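Local coordinates for SusD/RagB family nutrient-binding outer membrane lipoprotein (Bacteroides vulgatus, PDB 4F7A) that probably binds glycans, perhaps mucin O-glycans, at the bacterial outer membrane as a SusD-like lipoprotein built on a TPR-like helical fold, at residues 45-50 and 256-261; 54-57 and 61-64; 33-36 and 41-44; 69-74 and 79-84; 281-286 and 430-435. All coordinates share one frame; numbering follows the deposited sequence.

Contact 1: residues 45-50 and 256-261; sequences PWQTFQ and AGWGET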
# COMPACT_ATOMS: atom_id res chain seq x y z
N PRO A 45 -8.78 -15.66 1.93
CA PRO A 45 -8.28 -14.80 3.04
C PRO A 45 -7.84 -13.42 2.59
O PRO A 45 -8.21 -12.42 3.22
CB PRO A 45 -7.10 -15.60 3.60
CG PRO A 45 -7.45 -17.01 3.25
CD PRO A 45 -7.98 -16.89 1.85
N TRP A 46 -7.13 -13.34 1.47
CA TRP A 46 -6.68 -12.06 0.94
C TRP A 46 -7.86 -11.14 0.64
O TRP A 46 -7.75 -9.92 0.80
CB TRP A 46 -5.81 -12.26 -0.30
CG TRP A 46 -5.32 -10.97 -0.85
CD1 TRP A 46 -4.23 -10.26 -0.42
CD2 TRP A 46 -5.93 -10.19 -1.89
NE1 TRP A 46 -4.11 -9.12 -1.14
CE2 TRP A 46 -5.13 -9.03 -2.05
CE3 TRP A 46 -7.03 -10.37 -2.73
CZ2 TRP A 46 -5.43 -8.04 -3.00
CZ3 TRP A 46 -7.31 -9.38 -3.69
CH2 TRP A 46 -6.53 -8.23 -3.80
N GLN A 47 -8.99 -11.71 0.23
CA GLN A 47 -10.13 -10.90 -0.15
C GLN A 47 -10.57 -9.99 1.00
O GLN A 47 -10.87 -8.82 0.77
CB GLN A 47 -11.30 -11.73 -0.65
CG GLN A 47 -12.51 -10.87 -1.11
CD GLN A 47 -13.74 -11.72 -1.48
OE1 GLN A 47 -13.99 -12.74 -0.85
NE2 GLN A 47 -14.51 -11.27 -2.47
N THR A 48 -10.58 -10.50 2.23
CA THR A 48 -10.89 -9.66 3.42
C THR A 48 -9.68 -8.98 4.05
O THR A 48 -9.82 -7.93 4.68
CB THR A 48 -11.66 -10.46 4.52
OG1 THR A 48 -10.80 -11.46 5.08
CG2 THR A 48 -12.92 -11.14 3.92
N PHE A 49 -8.49 -9.56 3.90
CA PHE A 49 -7.22 -8.92 4.31
C PHE A 49 -7.13 -7.51 3.73
O PHE A 49 -6.97 -6.52 4.45
CB PHE A 49 -6.04 -9.79 3.82
CG PHE A 49 -4.67 -9.43 4.42
CD1 PHE A 49 -3.97 -8.33 4.00
CD2 PHE A 49 -4.07 -10.27 5.35
CE1 PHE A 49 -2.71 -8.04 4.55
CE2 PHE A 49 -2.83 -10.00 5.87
CZ PHE A 49 -2.15 -8.88 5.49
N GLN A 50 -7.32 -7.43 2.42
CA GLN A 50 -7.10 -6.20 1.71
C GLN A 50 -8.16 -5.79 0.69
O GLN A 50 -8.44 -4.59 0.55
CB GLN A 50 -5.72 -6.33 1.05
CG GLN A 50 -5.42 -5.46 -0.07
CD GLN A 50 -3.91 -5.31 -0.32
OE1 GLN A 50 -3.05 -6.02 0.24
NE2 GLN A 50 -3.61 -4.40 -1.20
N ALA A 256 -10.26 -11.59 -9.14
CA ALA A 256 -10.70 -11.24 -10.50
C ALA A 256 -11.37 -12.44 -11.17
O ALA A 256 -12.37 -12.28 -11.89
CB ALA A 256 -9.57 -10.75 -11.33
N GLY A 257 -10.83 -13.63 -10.92
CA GLY A 257 -11.39 -14.86 -11.46
C GLY A 257 -12.78 -15.14 -10.93
O GLY A 257 -13.56 -15.79 -11.60
N TRP A 258 -13.09 -14.66 -9.74
CA TRP A 258 -14.46 -14.75 -9.21
C TRP A 258 -15.40 -13.66 -9.74
O TRP A 258 -16.57 -13.63 -9.39
CB TRP A 258 -14.45 -14.64 -7.70
CG TRP A 258 -13.70 -15.69 -6.99
CD1 TRP A 258 -13.32 -16.91 -7.47
CD2 TRP A 258 -13.29 -15.65 -5.61
NE1 TRP A 258 -12.68 -17.63 -6.47
CE2 TRP A 258 -12.64 -16.87 -5.33
CE3 TRP A 258 -13.42 -14.70 -4.59
CZ2 TRP A 258 -12.11 -17.16 -4.07
CZ3 TRP A 258 -12.88 -14.99 -3.35
CH2 TRP A 258 -12.25 -16.22 -3.10
N GLY A 259 -14.88 -12.75 -10.55
CA GLY A 259 -15.68 -11.67 -11.10
C GLY A 259 -15.90 -10.50 -10.17
O GLY A 259 -16.89 -9.79 -10.33
N GLU A 260 -14.98 -10.23 -9.24
CA GLU A 260 -15.24 -9.27 -8.14
C GLU A 260 -14.31 -8.06 -8.06
O GLU A 260 -14.34 -7.34 -7.07
CB GLU A 260 -15.25 -10.03 -6.79
CG GLU A 260 -16.50 -10.89 -6.62
CD GLU A 260 -16.56 -11.58 -5.27
OE1 GLU A 260 -16.65 -10.89 -4.24
OE2 GLU A 260 -16.56 -12.82 -5.24
N THR A 261 -13.53 -7.79 -9.11
CA THR A 261 -12.58 -6.66 -9.11
C THR A 261 -12.89 -5.65 -10.21
O THR A 261 -12.36 -5.74 -11.31
CB THR A 261 -11.15 -7.19 -9.28
OG1 THR A 261 -11.08 -7.99 -10.46
CG2 THR A 261 -10.73 -8.02 -8.05
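Gln47 reaches out from its helix so that its terminal amide lies at the edge of the Trp258 indole, near the ring plane, with OE1 3.5 Å from CZ3 of Trp258. The amide and ring planes are 63° apart, so the two groups cross at a slant instead of lying flat on one another. The chain of Gln47 is extended, CG standing anti to the backbone N, and this carries the amide across to the turn. Its other branch meets Glu260: NE2 of Gln47 is 2.8 Å from OE1 of Glu260, but the hydrogen bond is bent, 118° at the hydrogen, and is weak. The side chains meet at about a right angle, with amide and carboxylate turned 60° against each other. OE1 of Glu260 also lies close to Asp63 OD2, a pairing of acidic groups that probably raises the proton affinity of one of them. Gly259 ends the preceding helix in a Schellman motif, its positive phi turning the chain so that Trp258 and Glu260 both face Gln47. The contact lies near the surface and joins helix 44-51, through Gln47, to the turn after helix 251-257. Deeper in the same interface Trp46 packs on Leu252 and Val255 of that helix, and just beyond Thr261 the chain enters strand 262-263.

Contact 2: residues 54-57 and 61-64; sequences HDMF and FHDF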
# COMPACT_ATOMS: atom_id res chain seq x y z
N HIS A 54 -8.75 -1.94 2.06
CA HIS A 54 -7.82 -0.97 1.49
C HIS A 54 -8.00 -0.75 -0.00
O HIS A 54 -7.87 0.36 -0.47
CB HIS A 54 -6.38 -1.41 1.74
CG HIS A 54 -6.12 -1.85 3.15
ND1 HIS A 54 -6.73 -2.96 3.70
CD2 HIS A 54 -5.28 -1.37 4.09
CE1 HIS A 54 -6.30 -3.12 4.94
NE2 HIS A 54 -5.42 -2.17 5.20
N ASP A 55 -8.22 -1.82 -0.75
CA ASP A 55 -8.29 -1.72 -2.21
C ASP A 55 -9.51 -0.92 -2.65
O ASP A 55 -9.49 -0.30 -3.71
CB ASP A 55 -8.33 -3.12 -2.84
CG ASP A 55 -6.96 -3.81 -2.87
OD1 ASP A 55 -5.94 -3.19 -2.48
OD2 ASP A 55 -6.91 -4.99 -3.30
N MSE A 56 -10.57 -0.98 -1.84
CA MSE A 56 -11.75 -0.18 -2.11
C MSE A 56 -11.56 1.25 -1.58
O MSE A 56 -11.84 2.23 -2.30
CB MSE A 56 -12.99 -0.81 -1.48
CG MSE A 56 -14.21 0.08 -1.67
SE MSE A 56 -15.87 -0.72 -1.10
CE MSE A 56 -15.37 -1.22 0.61
N PHE A 57 -11.07 1.38 -0.34
CA PHE A 57 -10.93 2.70 0.25
C PHE A 57 -9.90 3.55 -0.48
O PHE A 57 -10.05 4.78 -0.55
CB PHE A 57 -10.65 2.63 1.75
CG PHE A 57 -11.77 1.96 2.55
CD1 PHE A 57 -13.09 2.29 2.34
CD2 PHE A 57 -11.47 1.00 3.49
CE1 PHE A 57 -14.09 1.67 3.06
CE2 PHE A 57 -12.47 0.38 4.24
CZ PHE A 57 -13.77 0.72 4.02
N PHE A 61 -10.55 -0.12 -6.57
CA PHE A 61 -11.40 -1.28 -6.88
C PHE A 61 -12.72 -1.27 -6.15
O PHE A 61 -12.90 -0.60 -5.12
CB PHE A 61 -10.67 -2.61 -6.56
CG PHE A 61 -9.44 -2.84 -7.39
CD1 PHE A 61 -9.54 -3.09 -8.75
CD2 PHE A 61 -8.17 -2.83 -6.80
CE1 PHE A 61 -8.40 -3.29 -9.52
CE2 PHE A 61 -7.02 -3.05 -7.59
CZ PHE A 61 -7.16 -3.26 -8.95
N HIS A 62 -13.68 -2.02 -6.69
CA HIS A 62 -14.97 -2.22 -6.02
C HIS A 62 -15.56 -3.54 -6.48
O HIS A 62 -15.31 -3.99 -7.59
CB HIS A 62 -15.93 -1.06 -6.31
CG HIS A 62 -16.96 -0.85 -5.25
ND1 HIS A 62 -18.00 -1.73 -5.05
CD2 HIS A 62 -17.12 0.14 -4.34
CE1 HIS A 62 -18.76 -1.29 -4.06
NE2 HIS A 62 -18.24 -0.16 -3.60
N ASP A 63 -16.26 -4.20 -5.57
CA ASP A 63 -16.99 -5.40 -5.88
C ASP A 63 -18.27 -5.04 -6.64
O ASP A 63 -18.64 -3.87 -6.69
CB ASP A 63 -17.27 -6.17 -4.58
CG ASP A 63 -17.34 -7.68 -4.78
OD1 ASP A 63 -18.15 -8.10 -5.62
OD2 ASP A 63 -16.59 -8.43 -4.11
N PHE A 64 -18.93 -6.01 -7.26
CA PHE A 64 -20.23 -5.77 -7.91
C PHE A 64 -21.40 -6.28 -7.05
O PHE A 64 -22.56 -5.97 -7.34
CB PHE A 64 -20.30 -6.45 -9.29
CG PHE A 64 -20.53 -7.94 -9.22
CD1 PHE A 64 -19.52 -8.80 -8.83
CD2 PHE A 64 -21.77 -8.48 -9.53
CE1 PHE A 64 -19.74 -10.18 -8.75
CE2 PHE A 64 -22.00 -9.86 -9.46
CZ PHE A 64 -20.98 -10.70 -9.06
O HOH W 1 -13.13 2.01 -4.75
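The carbonyl O of Asp55 accepts the backbone N-H of Phe61 at 3.1 Å, from a donor tilted out of the carbonyl plane, and Ser58 OG also bonds to this oxygen. The carbonyl of Phe61 itself also faces the helix: CA of Met56, a selenomethionine, makes a CA-H...O contact with Phe61 O at 3.2 Å. A water donates both to this oxygen, at 2.6 Å from Phe61 O, and to Met56 O, bridging the two carbonyls. Among the side chains, Met56 lays its selenium obliquely against the His62 imidazole, SE lying 3.9 Å from the ring centroid and 33° off the normal. The Met56 chain runs out straight and bends only at its last torsion (chi3 53°). His62 is fixed at both nitrogens: ND1 donates to Asp63 O at 2.8 Å in a nearly straight bond (169°) close to the ring plane, while NE2 bonds to Thr73 OG1. A leucine in place of His62 would probably leave Thr73 OG1 and Asp63 O without these partners and take the aromatic surface from the selenium. On the other flank, CB of Asp55 touches the edge of the Phe61 ring, and its carboxylate is held by Gln50 and Asn51. This buried turn links helix 54-57 to strand 61-62, which pairs antiparallel with strand 262-263, while helix 44-51 lies alongside.

Contact 3: residues 33-36 and 41-44; sequences YFNY and GTTW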
# COMPACT_ATOMS: atom_id res chain seq x y z
N TYR A 33 1.56 -9.37 0.79
CA TYR A 33 0.33 -9.29 -0.06
C TYR A 33 -0.24 -10.69 0.02
O TYR A 33 0.05 -11.59 -0.81
CB TYR A 33 0.72 -8.96 -1.48
CG TYR A 33 -0.37 -8.48 -2.45
CD1 TYR A 33 -0.88 -7.17 -2.38
CD2 TYR A 33 -0.78 -9.27 -3.49
CE1 TYR A 33 -1.81 -6.72 -3.31
CE2 TYR A 33 -1.69 -8.82 -4.42
CZ TYR A 33 -2.19 -7.55 -4.33
OH TYR A 33 -3.08 -7.12 -5.28
N PHE A 34 -1.00 -10.86 1.10
CA PHE A 34 -1.16 -12.16 1.74
C PHE A 34 -1.77 -13.18 0.82
O PHE A 34 -2.87 -12.99 0.32
CB PHE A 34 -2.04 -12.00 2.99
CG PHE A 34 -2.16 -13.24 3.80
CD1 PHE A 34 -3.09 -14.22 3.47
CD2 PHE A 34 -1.35 -13.44 4.91
CE1 PHE A 34 -3.21 -15.37 4.21
CE2 PHE A 34 -1.47 -14.61 5.67
CZ PHE A 34 -2.40 -15.56 5.32
N ASN A 35 -1.05 -14.27 0.58
CA ASN A 35 -1.67 -15.43 -0.07
C ASN A 35 -0.99 -16.71 0.36
O ASN A 35 -0.70 -17.60 -0.45
CB ASN A 35 -1.71 -15.26 -1.58
CG ASN A 35 -2.91 -15.96 -2.21
OD1 ASN A 35 -3.95 -16.14 -1.56
ND2 ASN A 35 -2.78 -16.33 -3.49
N TYR A 36 -0.77 -16.79 1.66
CA TYR A 36 -0.16 -17.93 2.29
C TYR A 36 -1.22 -18.94 2.69
O TYR A 36 -2.18 -18.60 3.39
CB TYR A 36 0.62 -17.47 3.54
CG TYR A 36 1.08 -18.61 4.42
CD1 TYR A 36 2.08 -19.47 4.01
CD2 TYR A 36 0.47 -18.86 5.64
CE1 TYR A 36 2.49 -20.56 4.80
CE2 TYR A 36 0.87 -19.93 6.44
CZ TYR A 36 1.88 -20.76 6.01
OH TYR A 36 2.25 -21.80 6.79
N GLY A 41 -6.63 -23.09 2.05
CA GLY A 41 -6.77 -22.57 0.71
C GLY A 41 -6.22 -21.16 0.58
O GLY A 41 -5.63 -20.58 1.50
N THR A 42 -6.41 -20.62 -0.61
CA THR A 42 -5.86 -19.33 -0.99
C THR A 42 -6.99 -18.45 -1.51
O THR A 42 -8.14 -18.89 -1.59
CB THR A 42 -4.74 -19.50 -2.07
OG1 THR A 42 -5.23 -20.31 -3.14
CG2 THR A 42 -3.48 -20.15 -1.47
N THR A 43 -6.64 -17.20 -1.85
CA THR A 43 -7.54 -16.18 -2.38
C THR A 43 -8.56 -15.62 -1.38
O THR A 43 -8.62 -14.39 -1.19
CB THR A 43 -8.31 -16.67 -3.63
OG1 THR A 43 -7.39 -17.28 -4.55
CG2 THR A 43 -9.02 -15.51 -4.32
N TRP A 44 -9.38 -16.49 -0.78
CA TRP A 44 -10.45 -16.04 0.10
C TRP A 44 -9.94 -15.28 1.36
O TRP A 44 -10.57 -14.29 1.75
CB TRP A 44 -11.48 -17.15 0.41
CG TRP A 44 -10.96 -18.26 1.30
CD1 TRP A 44 -10.45 -19.47 0.91
CD2 TRP A 44 -10.89 -18.23 2.73
NE1 TRP A 44 -10.06 -20.19 2.02
CE2 TRP A 44 -10.32 -19.45 3.15
CE3 TRP A 44 -11.25 -17.28 3.70
CZ2 TRP A 44 -10.10 -19.76 4.49
CZ3 TRP A 44 -11.03 -17.58 5.04
CH2 TRP A 44 -10.45 -18.82 5.42
O HOH W 2 -4.83 -17.29 -5.21
O HOH W 3 -4.40 -17.98 1.92
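Asn35 has an unusual first torsion, chi1 -149°, which together with chi2 of 27° swings its amide toward the chain of residues 42-43. There OD1 of Asn35 accepts the backbone N-H of Thr43 at 2.9 Å. The bond is almost straight, 170° at the hydrogen, and the donor lies in the carbonyl plane on a lone pair of OD1. Beside it, CB of Thr42 packs against the same oxygen, 3.5 Å from Asn35 OD1, the two side chains crossing at about a right angle. The other end of the amide is also secured: ND2 donates to the carbonyl O of Gln249 and to a water, 2.8 Å from Asn35 ND2. That water lies 2.6 Å from Thr43 OG1, so a direct bond and a water bridge both tie the amide to Thr43 and hold it against rotation. A leucine here would probably leave the Thr43 N-H and the Gln249 carbonyl without their mates and free the chain around residue 43 to shift. A second water donates to two backbone carbonyls, at 2.7 Å from Tyr36 O and 2.9 Å from Gly41 O, bridging the chain where these two residues do not bond directly. Gly41 has a positive phi, with backbone angles that would press a CB against the preceding carbonyl. Asn35 thus braces a loop lacking regular secondary structure, by side chain-to-backbone and water-mediated bonds; the loop joins helix 15-30 to helix 44-51 in this predominantly helical, TPR-like SusD fold.

Contact 4: residues 69-74 and 79-84; sequences SDKNTV and AGWTAS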
# COMPACT_ATOMS: atom_id res chain seq x y z
N SER A 69 -23.13 -4.29 -0.32
CA SER A 69 -23.25 -2.84 -0.47
C SER A 69 -23.93 -2.17 0.73
O SER A 69 -24.23 -0.97 0.69
CB SER A 69 -23.98 -2.49 -1.76
OG SER A 69 -23.17 -2.77 -2.88
N ASP A 70 -24.20 -2.95 1.77
CA ASP A 70 -24.69 -2.41 3.03
C ASP A 70 -23.61 -2.53 4.12
O ASP A 70 -23.86 -2.32 5.31
CB ASP A 70 -26.01 -3.09 3.47
CG ASP A 70 -25.90 -4.60 3.63
OD1 ASP A 70 -24.83 -5.19 3.37
OD2 ASP A 70 -26.91 -5.20 4.03
N LYS A 71 -22.40 -2.82 3.69
CA LYS A 71 -21.28 -2.98 4.61
C LYS A 71 -20.18 -1.92 4.40
O LYS A 71 -20.47 -0.71 4.53
CB LYS A 71 -20.77 -4.43 4.54
CG LYS A 71 -21.87 -5.47 4.89
CD LYS A 71 -21.40 -6.92 4.70
CE LYS A 71 -22.48 -7.90 5.12
NZ LYS A 71 -23.71 -7.79 4.30
N ASN A 72 -18.95 -2.33 4.10
CA ASN A 72 -17.80 -1.42 4.12
C ASN A 72 -17.98 -0.23 3.19
O ASN A 72 -17.56 0.88 3.52
CB ASN A 72 -16.50 -2.15 3.78
CG ASN A 72 -15.88 -2.85 4.97
OD1 ASN A 72 -16.52 -3.01 6.00
ND2 ASN A 72 -14.61 -3.28 4.83
N THR A 73 -18.57 -0.47 2.01
CA THR A 73 -18.70 0.58 1.02
C THR A 73 -19.47 1.80 1.55
O THR A 73 -19.16 2.94 1.17
CB THR A 73 -19.31 0.05 -0.31
OG1 THR A 73 -19.14 1.04 -1.34
CG2 THR A 73 -20.79 -0.35 -0.17
N VAL A 74 -20.44 1.57 2.43
CA VAL A 74 -21.22 2.67 3.06
C VAL A 74 -20.76 2.93 4.49
O VAL A 74 -21.47 3.51 5.31
CB VAL A 74 -22.74 2.41 3.04
CG1 VAL A 74 -23.30 2.49 1.63
CG2 VAL A 74 -23.13 1.03 3.74
N ALA A 79 -17.01 -6.29 10.87
CA ALA A 79 -16.01 -6.63 11.89
C ALA A 79 -15.08 -7.75 11.45
O ALA A 79 -13.88 -7.70 11.69
CB ALA A 79 -16.72 -6.98 13.24
N GLY A 80 -15.64 -8.76 10.80
CA GLY A 80 -14.84 -9.90 10.29
C GLY A 80 -13.88 -9.48 9.19
O GLY A 80 -12.74 -9.98 9.11
N TRP A 81 -14.30 -8.53 8.36
CA TRP A 81 -13.46 -8.07 7.25
C TRP A 81 -12.36 -7.14 7.73
O TRP A 81 -11.20 -7.29 7.34
CB TRP A 81 -14.27 -7.32 6.21
CG TRP A 81 -15.39 -8.08 5.58
CD1 TRP A 81 -15.73 -9.38 5.77
CD2 TRP A 81 -16.27 -7.57 4.58
NE1 TRP A 81 -16.82 -9.70 4.99
CE2 TRP A 81 -17.16 -8.60 4.25
CE3 TRP A 81 -16.43 -6.32 3.98
CZ2 TRP A 81 -18.18 -8.43 3.30
CZ3 TRP A 81 -17.43 -6.15 3.05
CH2 TRP A 81 -18.30 -7.19 2.73
N THR A 82 -12.72 -6.16 8.55
CA THR A 82 -11.73 -5.19 8.98
C THR A 82 -10.65 -5.77 9.90
O THR A 82 -9.56 -5.20 9.98
CB THR A 82 -12.37 -3.96 9.65
OG1 THR A 82 -13.00 -4.36 10.86
CG2 THR A 82 -13.36 -3.24 8.69
N ALA A 83 -10.93 -6.88 10.57
CA ALA A 83 -9.96 -7.51 11.46
C ALA A 83 -8.93 -8.37 10.72
O ALA A 83 -7.94 -8.81 11.32
CB ALA A 83 -10.69 -8.40 12.48
N SER A 84 -9.17 -8.66 9.44
CA SER A 84 -8.41 -9.68 8.75
C SER A 84 -6.92 -9.41 8.60
O SER A 84 -6.11 -10.32 8.79
CB SER A 84 -9.04 -9.99 7.39
OG SER A 84 -10.21 -10.77 7.59
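A short 3-10 segment at residues 72-73 faces helix 79-82, the two backbones coming nearest at Asn72 and Trp81, whose CA atoms are 8.5 Å apart. The indole of Trp81 fills the interval. At its edge, near the ring plane, sits the Asn72 amide, with ND2 of Asn72 3.6 Å from CE3 of Trp81; amide and ring planes stand 73° apart, and the two side chains slide past each other in opposite directions. The amide makes its hydrogen bonds with backbone groups outside the pair, ND2 to Leu52 O and OD1 to Glu78 N, which hold its orientation beside the indole. This packing folds the loop that follows strand 61-62 back onto the short helix leading into helix 84-104. Lys71 crosses the far end of the indole at about a right angle, its CD 3.7 Å from CH2 of Trp81. Its chain bends at chi4 (63°) to take the ammonium away to Asp70, where NZ of Lys71 forms a salt bridge with OD1 of Asp70 at 3.0 Å, on the syn side of the carboxylate. NZ also bonds to Lys67 O. The methyl CG2 of Thr82 approaches the Asn72 amide, 4.1 Å from its ND2, and the Phe68 ring meets Trp81 edge-to-face.

Contact 5: residues 281-286 and 430-435; sequences IYYNPA and ACWPEG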
# COMPACT_ATOMS: atom_id res chain seq x y z
N ILE A 281 -4.38 -0.69 -19.90
CA ILE A 281 -3.46 -1.66 -19.29
C ILE A 281 -3.99 -2.12 -17.94
O ILE A 281 -4.01 -3.32 -17.63
CB ILE A 281 -2.05 -1.07 -19.13
CG1 ILE A 281 -1.47 -0.67 -20.49
CG2 ILE A 281 -1.11 -2.12 -18.43
CD1 ILE A 281 -0.11 0.17 -20.38
N TYR A 282 -4.49 -1.17 -17.17
CA TYR A 282 -5.08 -1.47 -15.87
C TYR A 282 -6.47 -2.13 -15.95
O TYR A 282 -6.76 -3.05 -15.18
CB TYR A 282 -5.21 -0.19 -15.06
CG TYR A 282 -3.92 0.46 -14.53
CD1 TYR A 282 -2.66 0.15 -15.03
CD2 TYR A 282 -4.00 1.49 -13.59
CE1 TYR A 282 -1.51 0.76 -14.55
CE2 TYR A 282 -2.87 2.12 -13.13
CZ TYR A 282 -1.62 1.74 -13.59
OH TYR A 282 -0.48 2.37 -13.12
N TYR A 283 -7.33 -1.60 -16.82
CA TYR A 283 -8.74 -2.00 -16.88
C TYR A 283 -9.19 -2.25 -18.31
O TYR A 283 -8.47 -1.96 -19.28
CB TYR A 283 -9.62 -0.93 -16.24
CG TYR A 283 -9.30 -0.67 -14.77
CD1 TYR A 283 -9.84 -1.46 -13.76
CD2 TYR A 283 -8.47 0.37 -14.40
CE1 TYR A 283 -9.52 -1.23 -12.41
CE2 TYR A 283 -8.17 0.63 -13.05
CZ TYR A 283 -8.70 -0.17 -12.07
OH TYR A 283 -8.40 0.10 -10.75
N ASN A 284 -10.39 -2.79 -18.44
CA ASN A 284 -11.05 -3.01 -19.72
C ASN A 284 -12.25 -2.06 -19.83
O ASN A 284 -12.82 -1.67 -18.81
CB ASN A 284 -11.58 -4.44 -19.82
CG ASN A 284 -10.47 -5.50 -19.93
OD1 ASN A 284 -9.33 -5.18 -20.26
ND2 ASN A 284 -10.81 -6.76 -19.65
N PRO A 285 -12.66 -1.72 -21.07
CA PRO A 285 -13.87 -0.94 -21.21
C PRO A 285 -15.08 -1.65 -20.61
O PRO A 285 -15.12 -2.88 -20.54
CB PRO A 285 -14.04 -0.81 -22.73
CG PRO A 285 -12.66 -1.04 -23.30
CD PRO A 285 -12.01 -2.01 -22.36
N ALA A 286 -16.06 -0.86 -20.19
CA ALA A 286 -17.32 -1.37 -19.69
C ALA A 286 -18.03 -2.26 -20.71
O ALA A 286 -17.84 -2.09 -21.93
CB ALA A 286 -18.23 -0.18 -19.30
N ALA A 430 0.65 5.29 -10.02
CA ALA A 430 1.85 4.46 -10.16
C ALA A 430 1.94 3.32 -9.17
O ALA A 430 2.62 2.33 -9.46
CB ALA A 430 3.11 5.35 -10.06
N CYS A 431 1.26 3.42 -8.02
CA CYS A 431 1.29 2.33 -7.01
C CYS A 431 0.30 1.21 -7.31
O CYS A 431 0.31 0.19 -6.62
CB CYS A 431 1.00 2.91 -5.61
SG CYS A 431 2.44 3.78 -4.91
N TRP A 432 -0.56 1.41 -8.32
CA TRP A 432 -1.60 0.46 -8.70
C TRP A 432 -0.95 -0.89 -9.05
O TRP A 432 0.10 -0.91 -9.71
CB TRP A 432 -2.35 1.01 -9.92
CG TRP A 432 -3.55 0.21 -10.35
CD1 TRP A 432 -4.85 0.42 -9.98
CD2 TRP A 432 -3.56 -0.94 -11.19
NE1 TRP A 432 -5.65 -0.52 -10.55
CE2 TRP A 432 -4.89 -1.36 -11.31
CE3 TRP A 432 -2.56 -1.65 -11.89
CZ2 TRP A 432 -5.26 -2.46 -12.09
CZ3 TRP A 432 -2.94 -2.73 -12.64
CH2 TRP A 432 -4.28 -3.13 -12.74
N PRO A 433 -1.56 -2.01 -8.62
CA PRO A 433 -2.86 -2.18 -7.95
C PRO A 433 -2.82 -2.28 -6.42
O PRO A 433 -3.81 -2.73 -5.80
CB PRO A 433 -3.33 -3.50 -8.51
CG PRO A 433 -2.02 -4.31 -8.60
CD PRO A 433 -0.97 -3.31 -8.97
N GLU A 434 -1.73 -1.84 -5.82
CA GLU A 434 -1.46 -2.10 -4.40
C GLU A 434 -2.17 -1.07 -3.54
O GLU A 434 -1.65 0.02 -3.29
CB GLU A 434 0.05 -2.13 -4.12
CG GLU A 434 0.44 -2.99 -2.90
CD GLU A 434 -0.11 -2.40 -1.62
OE1 GLU A 434 0.47 -1.38 -1.20
OE2 GLU A 434 -1.10 -2.95 -1.05
N GLY A 435 -3.33 -1.46 -3.04
CA GLY A 435 -4.24 -0.54 -2.37
C GLY A 435 -3.79 -0.03 -1.01
O GLY A 435 -4.23 1.04 -0.58
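Stacking dominates the meeting of Tyr282 with Trp432. Their rings form an offset stack, the Tyr282 ring and the six-membered ring of Trp432 lying nearly parallel, 7° between planes, with centroids 4.0 Å apart. At the root of the same tyrosine side chain, CB of Tyr282 makes a CH-pi contact over that six-membered ring, 3.8 Å from its centroid. The indole is placed there by its first torsion, which sets CG anti to the backbone N. On its opposite face lies CB of Pro433, next in the chain after a cis peptide bond, so the ring is held between Tyr282 and Pro433. Tyr282, Tyr283 and Trp432 form an aromatic cluster that joins the C-terminal end of helix 279-282 to the turn after helix 416-431; Phe61 and Tyr60 also bring rings to Trp432, and Ile267 of helix 265-273 packs on it. Among the apolar contacts, CE2 of Tyr282 comes within 3.4 Å of CB of Trp432. The polar contact is a hydrogen bond from Trp432 NE1 to Tyr283 OH at 2.8 Å, with 150° at the hydrogen and the hydroxyl tilted a little out of the indole plane. It satisfies the buried indole N-H, while the Tyr283 ring stands oblique to the five-membered ring, 66° between planes. The other phenol has its polar partner outside the two segments: Tyr282 OH bonds to Ile429 O in the last turn of helix 416-431.

Overall arrangement
Contacts 2 and 5 are buried, contact 4 is partly so, and contacts 1 and 3 lie toward the surface. The chemistry follows in part: contact 5 relies on stacked aromatic rings and contact 2 on backbone bonding and a selenium-ring contact, whereas contacts 1 and 3 depend on side-chain amides, contact 3 with waters besides, and the partly buried contact 4 sets an amide and a lysine chain against an indole. Helix 44-51 connects several of them, since Gln50 NE2 bonds to Asp55 of contact 2 and Glu434 of contact 5, and Thr48 OG1 to Ser84 of contact 4. Contacts 2 and 4 lie within the chain loop closed by contact 1.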